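Local coordinates for protein malate synthase (Haloferax volcanii, PDB 3OYZ) that catalyses the magnesium-dependent Claisen condensation of acetyl-CoA with glyoxylate and the hydrolysis of the malyl-CoA formed, giving malate and CoA in the glyoxylate cycle, at residues E114-F119 / G149-S154; F136-E141 / T177-R182; S400-V405 / E426-V431; H101-T106 / E141-L146. All coordinates share one frame; numbering follows the deposited sequence.

In the fold
Contacts 1, 2 and 4 lie together on one flank of the TIM barrel, their centres 11 to 12 Å apart, whereas contact 3 belongs to the C-terminal helices about 44 Å away from contact 1, centre to centre. Helix 127-143 ties the group together: contacts 2 and 4 share Glu141, whose carboxylate also receives backbone N-H groups of Gly149 and Leu151 in contact 1. Contact 1 is buried and held mainly by backbone bonds between strands. Contact 2, also buried, relies on a salt bridge, its loop also binding two potassium ions. Contact 4 is a surface contact between helix ends, with one histidine bond. Contact 3, partly buried, combines a Met-aromatic contact with a glutamine that bonds two carbonyls.

Contact 1. Residues E114-F119 / G149-S154; sequences EHIHGF and GSLAMS
Leu151 lies alongside Phe119, the two side chains pointing the same way, with CD1 of Leu151 at the ring edge, 4.1 Å from Phe119 CE2. Its other methyl, CD2, faces the backbone of the other strand, 4.1 Å from Gly118 CA. The backbones meet in parallel register, Gly118 beside Ala152 and Phe119 beside Met153. Ala152 N donates to His117 O, Phe119 N to Ala152 O, and Ser154 N to Phe119 O, each at 3.0 Å. These strands, 118-121 and 152-157, are neighbours in the parallel sheet of the TIM barrel, joined by helix 127-143 in a beta-alpha-beta crossover; Phe137 of that helix packs on both Phe119 and Leu151. Gly118 CA makes a CA-H...O contact with Ala152 O at 3.1 Å. Where the strands begin, one water lies within bonding distance of Ile116 O and Ser150 O, another of His117 O and Ser150 O. A third meets Phe119 O and Ser154 OG, a hydroxyl also bonded to Leu185 N.

Contact 2. Residues F136-E141 / T177-R182; sequences FFTIVE and TNNLER. With K (potassium ion), chain E; K (potassium ion), chain G.
Arg182 grips Glu141 end-on with two nitrogens, NH1 bonding OE2 at 2.8 Å and NH2 bonding OE1 at 2.9 Å, a salt bridge with one bond to each oxygen. The acid lies near the guanidinium plane, but the two planes are turned 50° apart, and both nitrogens meet the oxygens from above the carboxylate plane. NH2 also donates to Thr138 OG1 (3.1 Å), tilted from the guanidinium plane. Phe137 CB sits over the centre of one guanidinium face, 3.4 Å from Arg182 CZ. With a bend at chi3 (61°), the guanidinium lies over Phe137 CB. Thr138 OG1 takes a second, nearly straight bond from Asn179 ND2 (3.1 Å), in the amide plane, while the other end of that amide, Asn179 OD1, binds a potassium ion at 2.7 Å. Asn178 O bridges this ion, which Pro176 also binds, and a second one held by Asn178 OD1, both Glu181 oxygens, Met173 and Lys175; OD1 further accepts from Leu180 N in an Asx turn. Behind this first shell, Asp134 makes a salt bridge to Arg182 NE, and Gly149 N and Leu151 N bond to the Glu141 oxygens. The buried ion pair joins helix 127-143 of the TIM barrel to the potassium-binding loop before strand 183-188.

Contact 3. Residues S400-V405 / E426-V431; sequences SLFQDV and ERAMEV
The Phe402 ring meets Ala428 CB and Met429 SD obliquely, on one side of its rim: CD2 lies 3.8 Å from Ala428 CB, and CE2 lies 3.6 Å from Met429 SD. The sulfur is 4.8 Å from the ring centroid and 71° off the normal, a Met-aromatic contact, and the ring of Tyr420 meets Phe402 with its plane at about a right angle. With CG anti to the backbone N (chi1 172°), the Phe402 ring extends toward Ala428. The other flat group, the Gln403 amide, uses its edge: NE2 donates in the amide plane to Ala428 O (2.9 Å) and to Val431 O (3.3 Å). Both carbonyls belong to the type I turn from Ala428 to Val431, so one NE2 spans its ends. Ala428 O also accepts from Val431 N, which comes from the opposite face of the carbonyl plane. Bent at chi2 and chi3, Met429 slides past Gln403 in the opposite direction, with SD 3.8 Å from Gln403 CG and CE 3.8 Å from Gln403 O. Helix 397-408 thereby packs against helix 422-428 and the turn Ala428 to Val431. Met343 of helix 343-358 touches Phe402 and Ala428, and Leu416 of helix 413-420 also packs on Phe402; away from the contact, Asp404 makes a salt bridge to Arg8 of a second subunit.

Contact 4. Residues H101-T106 / E141-L146; sequences HMLDIT and EHEHGL
Leu103 O, near the end of its helix, accepts a 2.8 Å hydrogen bond from His144 NE2. The bond is bent, 147° at the hydrogen, and the acceptor lies in the ring plane while the donor is tilted from the carbonyl plane. Along the same ring edge Thr106 OG1 stands 3.0 Å from His144 CD2. That hydroxyl donates to Met102 O (2.8 Å), and a chi1 of 46° places OG1 between the backbone N and the carbonyl carbon, within reach of this carbonyl one turn back. Met102 O also accepts from Thr106 N and so holds two bonds. The Leu103 side chain crosses that of His144 at about a right angle, CD1 lying 3.8 Å from NE2, and Leu146 CD1 rests loosely on Thr106 CB. His144 is the first residue to leave helical geometry after helix 127-143, so its ring spans from that helix end to the last turn of helix 92-105. Val140 of helix 127-143 touches Thr106 and Met102, and Phe119 of strand 118-121 packs on Met102, Ile105 and Thr106.

Contact 1. Residues E114-F119 / G149-S154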
loop_
_atom_site.group_PDB
_atom_site.type_symbol
_atom_site.label_atom_id
_atom_site.label_comp_id
_atom_site.label_asym_id
_atom_site.label_seq_id
_atom_site.Cartn_x
_atom_site.Cartn_y
_atom_site.Cartn_z
ATOM N N GLU A 114 15.933 -27.593 -25.124
ATOM C CA GLU A 114 15.108 -27.167 -26.226
ATOM C C GLU A 114 13.637 -26.982 -25.861
ATOM O O GLU A 114 12.958 -26.264 -26.587
ATOM C CB GLU A 114 15.274 -28.100 -27.465
ATOM C CG GLU A 114 15.583 -29.538 -27.100
ATOM C CD GLU A 114 17.042 -29.780 -26.701
ATOM O OE1 GLU A 114 18.008 -29.557 -27.466
ATOM O OE2 GLU A 114 17.263 -30.244 -25.577
ATOM N N HIS A 115 13.137 -27.585 -24.779
ATOM C CA HIS A 115 11.735 -27.397 -24.390
ATOM C C HIS A 115 11.534 -26.558 -23.087
ATOM O O HIS A 115 10.437 -26.542 -22.501
ATOM C CB HIS A 115 11.020 -28.763 -24.229
ATOM C CG HIS A 115 11.349 -29.722 -25.338
ATOM N ND1 HIS A 115 11.073 -29.458 -26.658
ATOM C CD2 HIS A 115 12.024 -30.899 -25.326
ATOM C CE1 HIS A 115 11.567 -30.417 -27.421
ATOM N NE2 HIS A 115 12.135 -31.312 -26.633
ATOM N N ILE A 116 12.604 -25.916 -22.622
ATOM C CA ILE A 116 12.593 -25.090 -21.380
ATOM C C ILE A 116 12.628 -23.608 -21.768
ATOM O O ILE A 116 13.464 -23.184 -22.526
ATOM C CB ILE A 116 13.759 -25.435 -20.457
ATOM C CG1 ILE A 116 13.423 -26.820 -19.903
ATOM C CG2 ILE A 116 13.870 -24.486 -19.231
ATOM C CD1 ILE A 116 14.420 -27.395 -18.951
ATOM N N HIS A 117 11.667 -22.823 -21.315
ATOM C CA HIS A 117 11.702 -21.426 -21.675
ATOM C C HIS A 117 12.477 -20.585 -20.624
ATOM O O HIS A 117 12.754 -19.419 -20.930
ATOM C CB HIS A 117 10.284 -20.872 -21.716
ATOM C CG HIS A 117 9.642 -20.922 -23.074
ATOM N ND1 HIS A 117 9.210 -22.104 -23.649
ATOM C CD2 HIS A 117 9.281 -19.935 -23.922
ATOM C CE1 HIS A 117 8.658 -21.847 -24.822
ATOM N NE2 HIS A 117 8.682 -20.535 -25.008
ATOM N N GLY A 118 12.661 -21.091 -19.406
ATOM C CA GLY A 118 13.422 -20.325 -18.377
ATOM C C GLY A 118 13.323 -21.006 -17.038
ATOM O O GLY A 118 12.977 -22.211 -16.945
ATOM N N PHE A 119 13.747 -20.322 -15.967
ATOM C CA PHE A 119 13.787 -20.948 -14.664
ATOM C C PHE A 119 13.193 -19.924 -13.678
ATOM O O PHE A 119 13.186 -18.708 -13.964
ATOM C CB PHE A 119 15.214 -21.313 -14.247
ATOM C CG PHE A 119 15.816 -22.510 -14.994
ATOM C CD1 PHE A 119 15.587 -23.780 -14.519
ATOM C CD2 PHE A 119 16.546 -22.344 -16.172
ATOM C CE1 PHE A 119 16.051 -24.895 -15.228
ATOM C CE2 PHE A 119 17.088 -23.428 -16.841
ATOM C CZ PHE A 119 16.771 -24.722 -16.370
ATOM N N GLY A 149 20.486 -14.537 -23.158
ATOM C CA GLY A 149 19.166 -13.942 -22.840
ATOM C C GLY A 149 18.002 -14.868 -23.172
ATOM O O GLY A 149 16.839 -14.554 -22.957
ATOM N N SER A 150 18.292 -16.061 -23.692
ATOM C CA SER A 150 17.199 -16.919 -24.157
ATOM C C SER A 150 16.493 -17.654 -23.014
ATOM O O SER A 150 15.303 -18.016 -23.129
ATOM C CB SER A 150 17.741 -17.905 -25.208
ATOM O OG SER A 150 18.626 -18.843 -24.601
ATOM N N LEU A 151 17.171 -17.901 -21.897
ATOM C CA LEU A 151 16.424 -18.417 -20.749
ATOM C C LEU A 151 15.795 -17.264 -19.915
ATOM O O LEU A 151 16.551 -16.430 -19.366
ATOM C CB LEU A 151 17.399 -19.140 -19.832
ATOM C CG LEU A 151 17.890 -20.438 -20.516
ATOM C CD1 LEU A 151 18.879 -20.940 -19.532
ATOM C CD2 LEU A 151 16.713 -21.433 -20.602
ATOM N N ALA A 152 14.464 -17.235 -19.855
ATOM C CA ALA A 152 13.687 -16.272 -19.066
ATOM C C ALA A 152 14.006 -16.496 -17.593
ATOM O O ALA A 152 14.254 -17.621 -17.173
ATOM C CB ALA A 152 12.150 -16.421 -19.381
ATOM N N MET A 153 14.124 -15.431 -16.795
ATOM C CA MET A 153 14.188 -15.604 -15.348
ATOM C C MET A 153 12.891 -15.092 -14.736
ATOM O O MET A 153 12.464 -13.971 -15.026
ATOM C CB MET A 153 15.353 -14.746 -14.789
ATOM C CG MET A 153 15.570 -14.824 -13.217
ATOM S SD MET A 153 17.070 -13.750 -12.941
ATOM C CE MET A 153 16.705 -13.062 -11.331
ATOM N N SER A 154 12.345 -15.810 -13.770
ATOM C CA SER A 154 11.151 -15.356 -13.083
ATOM C C SER A 154 11.582 -15.375 -11.638
ATOM O O SER A 154 12.392 -16.256 -11.264
ATOM C CB SER A 154 9.918 -16.266 -13.322
ATOM O OG SER A 154 9.546 -16.048 -14.688
HETATM O O HOH W 1 14.825 -20.882 -23.718
HETATM O O HOH W 2 12.206 -17.559 -22.915
HETATM O O HOH W 3 11.197 -17.827 -15.951
#

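Contact 2. Residues F136-E141 / T177-R182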
loop_
_atom_site.group_PDB
_atom_site.type_symbol
_atom_site.label_atom_id
_atom_site.label_comp_id
_atom_site.label_asym_id
_atom_site.label_seq_id
_atom_site.Cartn_x
_atom_site.Cartn_y
_atom_site.Cartn_z
ATOM N N PHE A 136 24.477 -16.145 -13.122
ATOM C CA PHE A 136 24.397 -17.600 -13.352
ATOM C C PHE A 136 23.633 -17.988 -14.605
ATOM O O PHE A 136 24.067 -18.885 -15.332
ATOM C CB PHE A 136 23.845 -18.295 -12.122
ATOM C CG PHE A 136 24.800 -18.278 -10.980
ATOM C CD1 PHE A 136 26.119 -18.686 -11.175
ATOM C CD2 PHE A 136 24.380 -17.964 -9.692
ATOM C CE1 PHE A 136 27.001 -18.773 -10.080
ATOM C CE2 PHE A 136 25.267 -18.026 -8.590
ATOM C CZ PHE A 136 26.575 -18.414 -8.804
ATOM N N PHE A 137 22.533 -17.309 -14.926
ATOM C CA PHE A 137 21.824 -17.584 -16.164
ATOM C C PHE A 137 22.762 -17.318 -17.340
ATOM O O PHE A 137 22.819 -18.114 -18.328
ATOM C CB PHE A 137 20.570 -16.685 -16.370
ATOM C CG PHE A 137 19.342 -17.125 -15.680
ATOM C CD1 PHE A 137 18.295 -17.712 -16.410
ATOM C CD2 PHE A 137 19.222 -16.994 -14.297
ATOM C CE1 PHE A 137 17.173 -18.127 -15.738
ATOM C CE2 PHE A 137 18.120 -17.398 -13.616
ATOM C CZ PHE A 137 17.050 -17.960 -14.349
ATOM N N THR A 138 23.452 -16.169 -17.319
ATOM C CA THR A 138 24.368 -15.830 -18.397
ATOM C C THR A 138 25.482 -16.913 -18.532
ATOM O O THR A 138 25.855 -17.305 -19.647
ATOM C CB THR A 138 24.972 -14.423 -18.132
ATOM O OG1 THR A 138 23.871 -13.500 -18.147
ATOM C CG2 THR A 138 25.895 -14.051 -19.296
ATOM N N ILE A 139 26.076 -17.279 -17.419
ATOM C CA ILE A 139 27.116 -18.347 -17.484
ATOM C C ILE A 139 26.568 -19.668 -18.078
ATOM O O ILE A 139 27.209 -20.202 -18.981
ATOM C CB ILE A 139 27.741 -18.549 -16.118
ATOM C CG1 ILE A 139 28.738 -17.378 -15.856
ATOM C CG2 ILE A 139 28.518 -19.896 -16.024
ATOM C CD1 ILE A 139 29.043 -17.256 -14.363
ATOM N N VAL A 140 25.440 -20.171 -17.589
ATOM C CA VAL A 140 24.758 -21.348 -18.160
ATOM C C VAL A 140 24.559 -21.263 -19.648
ATOM O O VAL A 140 24.959 -22.214 -20.362
ATOM C CB VAL A 140 23.419 -21.610 -17.439
ATOM C CG1 VAL A 140 22.572 -22.565 -18.258
ATOM C CG2 VAL A 140 23.680 -22.040 -16.020
ATOM N N GLU A 141 23.941 -20.186 -20.145
ATOM C CA GLU A 141 23.844 -19.891 -21.569
ATOM C C GLU A 141 25.136 -20.023 -22.361
ATOM O O GLU A 141 25.205 -20.688 -23.421
ATOM C CB GLU A 141 23.162 -18.546 -21.897
ATOM C CG GLU A 141 21.697 -18.582 -21.421
ATOM C CD GLU A 141 21.058 -17.175 -21.348
ATOM O OE1 GLU A 141 21.795 -16.151 -21.264
ATOM O OE2 GLU A 141 19.812 -17.098 -21.330
ATOM N N THR A 177 25.875 -4.059 -17.500
ATOM C CA THR A 177 26.671 -5.019 -16.768
ATOM C C THR A 177 25.786 -6.232 -16.421
ATOM O O THR A 177 26.308 -7.221 -15.970
ATOM C CB THR A 177 27.234 -4.231 -15.567
ATOM O OG1 THR A 177 26.084 -3.597 -14.974
ATOM C CG2 THR A 177 28.171 -3.127 -16.133
ATOM N N ASN A 178 24.465 -6.199 -16.651
ATOM C CA ASN A 178 23.606 -7.345 -16.415
ATOM C C ASN A 178 22.782 -7.722 -17.652
ATOM O O ASN A 178 22.726 -6.940 -18.604
ATOM C CB ASN A 178 22.725 -7.218 -15.176
ATOM C CG ASN A 178 21.665 -6.104 -15.297
ATOM O OD1 ASN A 178 20.834 -6.148 -16.193
ATOM N ND2 ASN A 178 21.847 -5.013 -14.519
ATOM N N ASN A 179 22.104 -8.864 -17.600
ATOM C CA ASN A 179 21.192 -9.355 -18.642
ATOM C C ASN A 179 19.743 -9.448 -18.091
ATOM O O ASN A 179 18.951 -10.313 -18.499
ATOM C CB ASN A 179 21.761 -10.674 -19.244
ATOM C CG ASN A 179 22.909 -10.419 -20.234
ATOM O OD1 ASN A 179 22.877 -9.475 -20.996
ATOM N ND2 ASN A 179 23.955 -11.251 -20.217
ATOM N N LEU A 180 19.377 -8.602 -17.106
ATOM C CA LEU A 180 18.095 -8.700 -16.407
ATOM C C LEU A 180 16.954 -8.339 -17.309
ATOM O O LEU A 180 15.838 -8.506 -16.888
ATOM C CB LEU A 180 18.042 -7.815 -15.113
ATOM C CG LEU A 180 18.797 -8.484 -13.943
ATOM C CD1 LEU A 180 18.975 -7.300 -12.926
ATOM C CD2 LEU A 180 17.951 -9.604 -13.312
ATOM N N GLU A 181 17.166 -7.960 -18.571
ATOM C CA GLU A 181 16.038 -7.935 -19.519
ATOM C C GLU A 181 15.435 -9.334 -19.693
ATOM O O GLU A 181 14.300 -9.431 -20.129
ATOM C CB GLU A 181 16.547 -7.608 -20.944
ATOM C CG GLU A 181 17.001 -6.223 -21.050
ATOM C CD GLU A 181 18.516 -6.050 -20.838
ATOM O OE1 GLU A 181 19.254 -6.853 -20.175
ATOM O OE2 GLU A 181 18.929 -4.979 -21.355
ATOM N N ARG A 182 16.103 -10.402 -19.267
ATOM C CA ARG A 182 15.480 -11.774 -19.284
ATOM C C ARG A 182 14.330 -12.000 -18.284
ATOM O O ARG A 182 13.623 -13.033 -18.323
ATOM C CB ARG A 182 16.604 -12.818 -19.004
ATOM C CG ARG A 182 17.119 -12.832 -17.507
ATOM C CD ARG A 182 18.201 -13.820 -17.035
ATOM N NE ARG A 182 19.483 -13.677 -17.731
ATOM C CZ ARG A 182 19.894 -14.366 -18.792
ATOM N NH1 ARG A 182 19.073 -15.204 -19.398
ATOM N NH2 ARG A 182 21.109 -14.197 -19.283
HETATM K K K E . 20.780 -5.068 -18.812
HETATM K K K G . 24.391 -7.206 -20.761
HETATM O O HOH W 4 25.713 -9.247 -18.465
HETATM O O HOH W 5 21.616 -4.498 -21.328
#

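Contact 3. Residues S400-V405 / E426-V431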
loop_
_atom_site.group_PDB
_atom_site.type_symbol
_atom_site.label_atom_id
_atom_site.label_comp_id
_atom_site.label_asym_id
_atom_site.label_seq_id
_atom_site.Cartn_x
_atom_site.Cartn_y
_atom_site.Cartn_z
ATOM N N SER A 400 8.215 -18.615 18.266
ATOM C CA SER A 400 9.410 -17.785 18.385
ATOM C C SER A 400 9.168 -16.561 19.246
ATOM O O SER A 400 10.029 -16.176 20.004
ATOM C CB SER A 400 9.935 -17.325 17.021
ATOM O OG SER A 400 10.105 -18.471 16.220
ATOM N N LEU A 401 7.978 -15.978 19.168
ATOM C CA LEU A 401 7.656 -14.874 20.017
ATOM C C LEU A 401 7.549 -15.359 21.468
ATOM O O LEU A 401 8.051 -14.692 22.358
ATOM C CB LEU A 401 6.336 -14.247 19.582
ATOM C CG LEU A 401 5.805 -13.412 20.720
ATOM C CD1 LEU A 401 6.417 -12.069 20.775
ATOM C CD2 LEU A 401 4.319 -13.223 20.640
ATOM N N PHE A 402 6.840 -16.453 21.703
ATOM C CA PHE A 402 6.727 -16.960 23.074
ATOM C C PHE A 402 8.134 -17.183 23.643
ATOM O O PHE A 402 8.480 -16.688 24.708
ATOM C CB PHE A 402 5.927 -18.278 23.134
ATOM C CG PHE A 402 5.976 -18.904 24.509
ATOM C CD1 PHE A 402 5.107 -18.474 25.496
ATOM C CD2 PHE A 402 6.977 -19.810 24.849
ATOM C CE1 PHE A 402 5.165 -18.996 26.798
ATOM C CE2 PHE A 402 7.049 -20.354 26.152
ATOM C CZ PHE A 402 6.177 -19.919 27.126
ATOM N N GLN A 403 8.978 -17.894 22.917
ATOM C CA GLN A 403 10.353 -18.130 23.351
ATOM C C GLN A 403 11.188 -16.888 23.660
ATOM O O GLN A 403 11.886 -16.861 24.697
ATOM C CB GLN A 403 11.084 -18.954 22.297
ATOM C CG GLN A 403 10.628 -20.414 22.153
ATOM C CD GLN A 403 11.286 -21.075 20.960
ATOM O OE1 GLN A 403 11.888 -20.398 20.130
ATOM N NE2 GLN A 403 11.171 -22.387 20.854
ATOM N N ASP A 404 11.121 -15.880 22.777
ATOM C CA ASP A 404 11.740 -14.586 23.009
ATOM C C ASP A 404 11.319 -13.997 24.337
ATOM O O ASP A 404 12.167 -13.462 25.042
ATOM C CB ASP A 404 11.409 -13.536 21.929
ATOM C CG ASP A 404 12.268 -12.294 22.052
ATOM O OD1 ASP A 404 13.503 -12.421 22.024
ATOM O OD2 ASP A 404 11.774 -11.159 22.211
ATOM N N VAL A 405 10.020 -14.017 24.606
ATOM C CA VAL A 405 9.394 -13.467 25.786
ATOM C C VAL A 405 9.807 -14.241 27.050
ATOM O O VAL A 405 10.202 -13.657 28.044
ATOM C CB VAL A 405 7.866 -13.531 25.667
ATOM C CG1 VAL A 405 7.270 -13.300 27.057
ATOM C CG2 VAL A 405 7.317 -12.467 24.715
ATOM N N GLU A 426 7.360 -26.059 28.632
ATOM C CA GLU A 426 8.704 -26.623 28.478
ATOM C C GLU A 426 8.742 -27.273 27.114
ATOM O O GLU A 426 9.793 -27.305 26.474
ATOM C CB GLU A 426 9.098 -27.602 29.594
ATOM C CG GLU A 426 9.483 -26.947 30.945
ATOM C CD GLU A 426 10.315 -25.640 30.843
ATOM O OE1 GLU A 426 11.306 -25.568 30.063
ATOM O OE2 GLU A 426 9.983 -24.668 31.574
ATOM N N ARG A 427 7.580 -27.696 26.632
ATOM C CA ARG A 427 7.486 -28.166 25.246
ATOM C C ARG A 427 7.777 -27.086 24.184
ATOM O O ARG A 427 8.511 -27.368 23.232
ATOM C CB ARG A 427 6.117 -28.799 24.992
ATOM C CG ARG A 427 6.113 -29.714 23.785
ATOM C CD ARG A 427 5.040 -30.766 23.935
ATOM N NE ARG A 427 3.877 -30.570 23.079
ATOM C CZ ARG A 427 3.805 -30.925 21.797
ATOM N NH1 ARG A 427 4.858 -31.453 21.180
ATOM N NH2 ARG A 427 2.671 -30.738 21.132
ATOM N N ALA A 428 7.196 -25.892 24.359
ATOM C CA ALA A 428 7.355 -24.708 23.487
ATOM C C ALA A 428 8.811 -24.307 23.456
ATOM O O ALA A 428 9.400 -24.155 22.385
ATOM C CB ALA A 428 6.553 -23.533 24.008
ATOM N N MET A 429 9.389 -24.190 24.650
ATOM C CA MET A 429 10.804 -23.903 24.755
ATOM C C MET A 429 11.708 -24.892 24.052
ATOM O O MET A 429 12.857 -24.535 23.864
ATOM C CB MET A 429 11.269 -23.683 26.193
ATOM C CG MET A 429 10.570 -22.550 26.903
ATOM S SD MET A 429 10.582 -21.060 25.860
ATOM C CE MET A 429 12.224 -20.392 26.039
ATOM N N GLU A 430 11.214 -26.040 23.584
ATOM C CA GLU A 430 12.055 -27.005 22.871
ATOM C C GLU A 430 12.133 -26.847 21.358
ATOM O O GLU A 430 13.153 -27.204 20.771
ATOM C CB GLU A 430 11.597 -28.453 23.092
ATOM C CG GLU A 430 11.454 -28.925 24.531
ATOM C CD GLU A 430 12.748 -29.414 25.153
ATOM O OE1 GLU A 430 13.799 -28.762 24.936
ATOM O OE2 GLU A 430 12.690 -30.442 25.865
ATOM N N VAL A 431 11.057 -26.378 20.731
ATOM C CA VAL A 431 10.920 -26.326 19.273
ATOM C C VAL A 431 12.112 -25.661 18.574
ATOM O O VAL A 431 12.678 -24.726 19.133
ATOM C CB VAL A 431 9.640 -25.548 18.922
ATOM C CG1 VAL A 431 9.435 -25.410 17.424
ATOM C CG2 VAL A 431 8.448 -26.196 19.575
#

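Contact 4. Residues H101-T106 / E141-L146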
loop_
_atom_site.group_PDB
_atom_site.type_symbol
_atom_site.label_atom_id
_atom_site.label_comp_id
_atom_site.label_asym_id
_atom_site.label_seq_id
_atom_site.Cartn_x
_atom_site.Cartn_y
_atom_site.Cartn_z
ATOM N N HIS A 101 22.473 -27.274 -10.584
ATOM C CA HIS A 101 21.282 -27.919 -11.168
ATOM C C HIS A 101 20.887 -27.284 -12.472
ATOM O O HIS A 101 20.555 -28.064 -13.371
ATOM C CB HIS A 101 20.110 -28.116 -10.182
ATOM C CG HIS A 101 20.362 -29.187 -9.154
ATOM N ND1 HIS A 101 19.763 -29.225 -7.910
ATOM C CD2 HIS A 101 21.183 -30.269 -9.196
ATOM C CE1 HIS A 101 20.176 -30.289 -7.234
ATOM N NE2 HIS A 101 21.023 -30.939 -8.007
ATOM N N MET A 102 20.956 -25.949 -12.672
ATOM C CA MET A 102 20.485 -25.402 -13.929
ATOM C C MET A 102 21.460 -25.765 -15.002
ATOM O O MET A 102 21.106 -25.891 -16.202
ATOM C CB MET A 102 20.484 -23.831 -13.998
ATOM C CG MET A 102 19.505 -23.163 -13.084
ATOM S SD MET A 102 19.346 -21.326 -13.223
ATOM C CE MET A 102 19.835 -21.086 -14.882
ATOM N N LEU A 103 22.725 -25.792 -14.587
ATOM C CA LEU A 103 23.750 -26.118 -15.557
ATOM C C LEU A 103 23.512 -27.586 -16.100
ATOM O O LEU A 103 23.582 -27.816 -17.311
ATOM C CB LEU A 103 25.090 -25.986 -14.845
ATOM C CG LEU A 103 26.387 -26.082 -15.660
ATOM C CD1 LEU A 103 26.546 -25.006 -16.747
ATOM C CD2 LEU A 103 27.590 -26.120 -14.706
ATOM N N ASP A 104 23.258 -28.551 -15.222
ATOM C CA ASP A 104 22.926 -29.961 -15.597
ATOM C C ASP A 104 21.698 -30.040 -16.490
ATOM O O ASP A 104 21.740 -30.614 -17.599
ATOM C CB ASP A 104 22.611 -30.809 -14.349
ATOM C CG ASP A 104 23.794 -30.983 -13.437
ATOM O OD1 ASP A 104 24.929 -30.770 -13.923
ATOM O OD2 ASP A 104 23.595 -31.333 -12.241
ATOM N N ILE A 105 20.612 -29.403 -16.043
ATOM C CA ILE A 105 19.354 -29.417 -16.777
ATOM C C ILE A 105 19.498 -28.883 -18.192
ATOM O O ILE A 105 18.829 -29.422 -19.091
ATOM C CB ILE A 105 18.216 -28.774 -15.981
ATOM C CG1 ILE A 105 17.992 -29.625 -14.731
ATOM C CG2 ILE A 105 16.977 -28.596 -16.809
ATOM C CD1 ILE A 105 17.203 -28.916 -13.606
ATOM N N THR A 106 20.360 -27.891 -18.448
ATOM C CA THR A 106 20.359 -27.320 -19.803
ATOM C C THR A 106 21.423 -27.930 -20.707
ATOM O O THR A 106 21.657 -27.457 -21.813
ATOM C CB THR A 106 20.663 -25.777 -19.758
ATOM O OG1 THR A 106 21.779 -25.629 -18.874
ATOM C CG2 THR A 106 19.496 -25.035 -19.085
ATOM N N GLU A 141 23.941 -20.186 -20.145
ATOM C CA GLU A 141 23.844 -19.891 -21.569
ATOM C C GLU A 141 25.136 -20.023 -22.361
ATOM O O GLU A 141 25.205 -20.688 -23.421
ATOM C CB GLU A 141 23.162 -18.546 -21.897
ATOM C CG GLU A 141 21.697 -18.582 -21.421
ATOM C CD GLU A 141 21.058 -17.175 -21.348
ATOM O OE1 GLU A 141 21.795 -16.151 -21.264
ATOM O OE2 GLU A 141 19.812 -17.098 -21.330
ATOM N N HIS A 142 26.161 -19.346 -21.867
ATOM C CA HIS A 142 27.437 -19.374 -22.571
ATOM C C HIS A 142 28.077 -20.778 -22.490
ATOM O O HIS A 142 28.646 -21.234 -23.469
ATOM C CB HIS A 142 28.402 -18.300 -22.056
ATOM C CG HIS A 142 28.106 -16.938 -22.625
ATOM N ND1 HIS A 142 28.802 -16.406 -23.688
ATOM C CD2 HIS A 142 27.095 -16.070 -22.369
ATOM C CE1 HIS A 142 28.291 -15.225 -24.002
ATOM N NE2 HIS A 142 27.242 -15.007 -23.222
ATOM N N GLU A 143 27.993 -21.451 -21.363
ATOM C CA GLU A 143 28.623 -22.752 -21.178
ATOM C C GLU A 143 27.963 -23.759 -22.154
ATOM O O GLU A 143 28.625 -24.701 -22.575
ATOM C CB GLU A 143 28.494 -23.284 -19.752
ATOM C CG GLU A 143 29.452 -22.593 -18.794
ATOM C CD GLU A 143 30.917 -22.744 -19.236
ATOM O OE1 GLU A 143 31.304 -23.923 -19.438
ATOM O OE2 GLU A 143 31.660 -21.736 -19.407
ATOM N N HIS A 144 26.735 -23.535 -22.611
ATOM C CA HIS A 144 26.000 -24.612 -23.285
ATOM C C HIS A 144 25.628 -24.140 -24.676
ATOM O O HIS A 144 24.757 -24.735 -25.295
ATOM C CB HIS A 144 24.745 -25.035 -22.513
ATOM C CG HIS A 144 25.040 -25.953 -21.375
ATOM N ND1 HIS A 144 26.118 -26.808 -21.393
ATOM C CD2 HIS A 144 24.409 -26.181 -20.198
ATOM C CE1 HIS A 144 26.175 -27.484 -20.259
ATOM N NE2 HIS A 144 25.138 -27.137 -19.524
ATOM N N GLY A 145 26.282 -23.082 -25.136
ATOM C CA GLY A 145 25.988 -22.413 -26.389
ATOM C C GLY A 145 24.551 -22.034 -26.681
ATOM O O GLY A 145 24.129 -22.035 -27.844
ATOM N N LEU A 146 23.785 -21.682 -25.653
ATOM C CA LEU A 146 22.468 -21.092 -25.899
ATOM C C LEU A 146 22.571 -19.626 -26.264
ATOM O O LEU A 146 23.568 -18.977 -25.927
ATOM C CB LEU A 146 21.555 -21.268 -24.681
ATOM C CG LEU A 146 21.703 -22.664 -24.086
ATOM C CD1 LEU A 146 20.954 -22.718 -22.793
ATOM C CD2 LEU A 146 21.057 -23.733 -25.071
#